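Long-range contact in chaperone CupB2 (Pseudomonas aeruginosa, PDB 3Q48), which probably acts as a periplasmic chaperone that helps pilus subunits fold during fimbrium biogenesis: residues A60-D66 with L113-L119. Numbering follows the deposited sequence.
Sequences AQAWIDD and LFWLNIL
Asn117 lies over one face of the Trp63 indole, its CB 3.5 Å from the centroid of the six-membered ring in a CH-pi contact, with amide and ring planes only 20° apart. Trp63 CG sits between the backbone N and the carbonyl carbon (chi1 77°), which leans the indole across to the neighbouring strand, where its edge meets Leu119 CB at CZ3 (3.8 Å). The amide has a second task: Asn117 ND2 donates to Asp65 OD2 at 2.8 Å, a fairly straight bond (164°) that reaches the oxygen from above the carboxylate plane. Arg139 on strand 136-145 forms a salt bridge with the same Asp65 oxygen and also bonds Asn117 OD1, as does Arg137, so both ends of the amide are held and its flip is probably fixed. The aspartate charge is likely balanced by Arg139, which also makes a cation-pi contact with Trp115. Asp65 and Asn117 are thus buried within an otherwise more open face, where Gln61, Trp63, Trp115 and Leu119 are partly exposed. The opposite face is apolar and buried: Ala62 CB meets Ile118 CD1 at 3.7 Å and Ile64 CG1 meets Leu116 CD1 at 3.9 Å, all four side chains packing on Leu97 or Ile99 of strand 93-101. Six backbone hydrogen bonds join the strands, paired at Gln61-Leu119, Trp63-Asn117 and Asp65-Trp115; Asn117 N to Trp63 O measures 2.8 Å. Two interior strands pair antiparallel here, their apolar face turned to core strand 93-101, as in the immunoglobulin-like N-terminal domain of PapD-type chaperones.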
loop_
_atom_site.group_PDB
_atom_site.type_symbol
_atom_site.label_atom_id
_atom_site.label_comp_id
_atom_site.label_asym_id
_atom_site.label_seq_id
_atom_site.Cartn_x
_atom_site.Cartn_y
_atom_site.Cartn_z
ATOM N N ALA A 60 14.816 15.171 -5.096
ATOM C CA ALA A 60 13.993 14.099 -4.589
ATOM C C ALA A 60 14.890 13.000 -4.043
ATOM O O ALA A 60 15.683 12.442 -4.780
ATOM C CB ALA A 60 13.095 13.554 -5.687
ATOM N N GLN A 61 14.742 12.696 -2.753
ATOM C CA GLN A 61 15.428 11.565 -2.126
ATOM C C GLN A 61 14.435 10.429 -1.921
ATOM O O GLN A 61 13.316 10.643 -1.446
ATOM C CB GLN A 61 16.023 11.980 -0.784
ATOM C CG GLN A 61 17.012 10.993 -0.151
ATOM C CD GLN A 61 17.570 11.568 1.159
ATOM O OE1 GLN A 61 17.859 12.768 1.241
ATOM N NE2 GLN A 61 17.683 10.740 2.183
ATOM N N ALA A 62 14.882 9.222 -2.241
ATOM C CA ALA A 62 14.050 8.052 -2.301
ATOM C C ALA A 62 14.802 6.948 -1.580
ATOM O O ALA A 62 16.012 6.868 -1.705
ATOM C CB ALA A 62 13.820 7.686 -3.742
ATOM N N TRP A 63 14.086 6.116 -0.819
ATOM C CA TRP A 63 14.654 5.010 -0.036
ATOM C C TRP A 63 13.510 4.126 0.411
ATOM O O TRP A 63 12.370 4.609 0.567
ATOM C CB TRP A 63 15.492 5.506 1.186
ATOM C CG TRP A 63 14.739 5.976 2.390
ATOM C CD1 TRP A 63 14.425 5.241 3.493
ATOM C CD2 TRP A 63 14.221 7.292 2.634
ATOM N NE1 TRP A 63 13.752 6.012 4.416
ATOM C CE2 TRP A 63 13.601 7.269 3.913
ATOM C CE3 TRP A 63 14.204 8.486 1.891
ATOM C CZ2 TRP A 63 12.958 8.369 4.455
ATOM C CZ3 TRP A 63 13.572 9.600 2.434
ATOM C CH2 TRP A 63 12.959 9.534 3.717
ATOM N N ILE A 64 13.833 2.856 0.662
ATOM C CA ILE A 64 12.877 1.857 1.100
ATOM C C ILE A 64 13.118 1.383 2.514
ATOM O O ILE A 64 14.263 1.109 2.905
ATOM C CB ILE A 64 12.870 0.661 0.110
ATOM C CG1 ILE A 64 12.205 1.112 -1.215
ATOM C CG2 ILE A 64 12.102 -0.498 0.661
ATOM C CD1 ILE A 64 12.827 0.544 -2.330
ATOM N N ASP A 65 12.042 1.292 3.289
ATOM C CA ASP A 65 12.149 0.663 4.585
ATOM C C ASP A 65 11.150 -0.500 4.746
ATOM O O ASP A 65 10.399 -0.774 3.829
ATOM C CB ASP A 65 12.128 1.706 5.711
ATOM C CG ASP A 65 10.762 2.302 5.950
ATOM O OD1 ASP A 65 9.834 1.562 6.334
ATOM O OD2 ASP A 65 10.633 3.531 5.807
ATOM N N ASP A 66 11.191 -1.214 5.868
ATOM C CA ASP A 66 10.367 -2.416 6.038
ATOM C C ASP A 66 9.298 -2.173 7.066
ATOM O O ASP A 66 8.725 -3.124 7.562
ATOM C CB ASP A 66 11.217 -3.613 6.476
ATOM C CG ASP A 66 11.893 -3.385 7.856
ATOM O OD1 ASP A 66 11.684 -2.304 8.472
ATOM O OD2 ASP A 66 12.637 -4.278 8.320
ATOM N N LEU A 113 5.308 -6.769 2.506
ATOM C CA LEU A 113 5.053 -5.339 2.538
ATOM C C LEU A 113 6.295 -4.503 2.915
ATOM O O LEU A 113 6.900 -4.715 3.972
ATOM C CB LEU A 113 3.944 -5.087 3.512
ATOM C CG LEU A 113 3.613 -3.621 3.706
ATOM C CD1 LEU A 113 3.078 -2.915 2.425
ATOM C CD2 LEU A 113 2.652 -3.614 4.908
ATOM N N PHE A 114 6.671 -3.597 2.008
ATOM C CA PHE A 114 7.728 -2.605 2.205
ATOM C C PHE A 114 7.201 -1.187 1.929
ATOM O O PHE A 114 6.051 -0.998 1.467
ATOM C CB PHE A 114 8.918 -2.936 1.323
ATOM C CG PHE A 114 9.611 -4.233 1.710
ATOM C CD1 PHE A 114 10.646 -4.231 2.641
ATOM C CD2 PHE A 114 9.200 -5.444 1.180
ATOM C CE1 PHE A 114 11.291 -5.415 3.023
ATOM C CE2 PHE A 114 9.847 -6.680 1.572
ATOM C CZ PHE A 114 10.894 -6.641 2.480
ATOM N N TRP A 115 8.001 -0.175 2.230
ATOM C CA TRP A 115 7.499 1.175 2.093
ATOM C C TRP A 115 8.494 1.978 1.304
ATOM O O TRP A 115 9.682 1.949 1.593
ATOM C CB TRP A 115 7.244 1.809 3.464
ATOM C CG TRP A 115 6.160 1.117 4.290
ATOM C CD1 TRP A 115 6.302 -0.011 5.117
ATOM C CD2 TRP A 115 4.773 1.475 4.340
ATOM N NE1 TRP A 115 5.094 -0.297 5.699
ATOM C CE2 TRP A 115 4.143 0.589 5.237
ATOM C CE3 TRP A 115 4.017 2.495 3.755
ATOM C CZ2 TRP A 115 2.773 0.667 5.525
ATOM C CZ3 TRP A 115 2.666 2.599 4.077
ATOM C CH2 TRP A 115 2.065 1.688 4.953
ATOM N N LEU A 116 8.021 2.644 0.260
ATOM C CA LEU A 116 8.857 3.576 -0.479
ATOM C C LEU A 116 8.628 4.944 0.098
ATOM O O LEU A 116 7.466 5.357 0.282
ATOM C CB LEU A 116 8.503 3.581 -1.954
ATOM C CG LEU A 116 9.227 4.534 -2.878
ATOM C CD1 LEU A 116 10.747 4.370 -2.871
ATOM C CD2 LEU A 116 8.651 4.295 -4.267
ATOM N N ASN A 117 9.730 5.611 0.465
ATOM C CA ASN A 117 9.658 6.995 0.945
ATOM C C ASN A 117 10.214 7.940 -0.145
ATOM O O ASN A 117 11.200 7.610 -0.809
ATOM C CB ASN A 117 10.466 7.180 2.193
ATOM C CG ASN A 117 10.026 6.316 3.320
ATOM O OD1 ASN A 117 9.114 6.678 4.069
ATOM N ND2 ASN A 117 10.728 5.187 3.515
ATOM N N ILE A 118 9.582 9.096 -0.329
ATOM C CA ILE A 118 10.081 10.123 -1.249
ATOM C C ILE A 118 10.095 11.386 -0.457
ATOM O O ILE A 118 9.076 11.788 0.072
ATOM C CB ILE A 118 9.159 10.360 -2.444
ATOM C CG1 ILE A 118 8.940 9.068 -3.302
ATOM C CG2 ILE A 118 9.570 11.670 -3.235
ATOM C CD1 ILE A 118 10.158 8.443 -3.955
ATOM N N LEU A 119 11.252 12.020 -0.367
ATOM C CA LEU A 119 11.376 13.272 0.353
ATOM C C LEU A 119 11.823 14.371 -0.609
ATOM O O LEU A 119 12.839 14.219 -1.357
ATOM C CB LEU A 119 12.387 13.116 1.484
ATOM C CG LEU A 119 12.561 14.272 2.453
ATOM C CD1 LEU A 119 11.245 14.725 3.033
ATOM C CD2 LEU A 119 13.473 13.860 3.579
#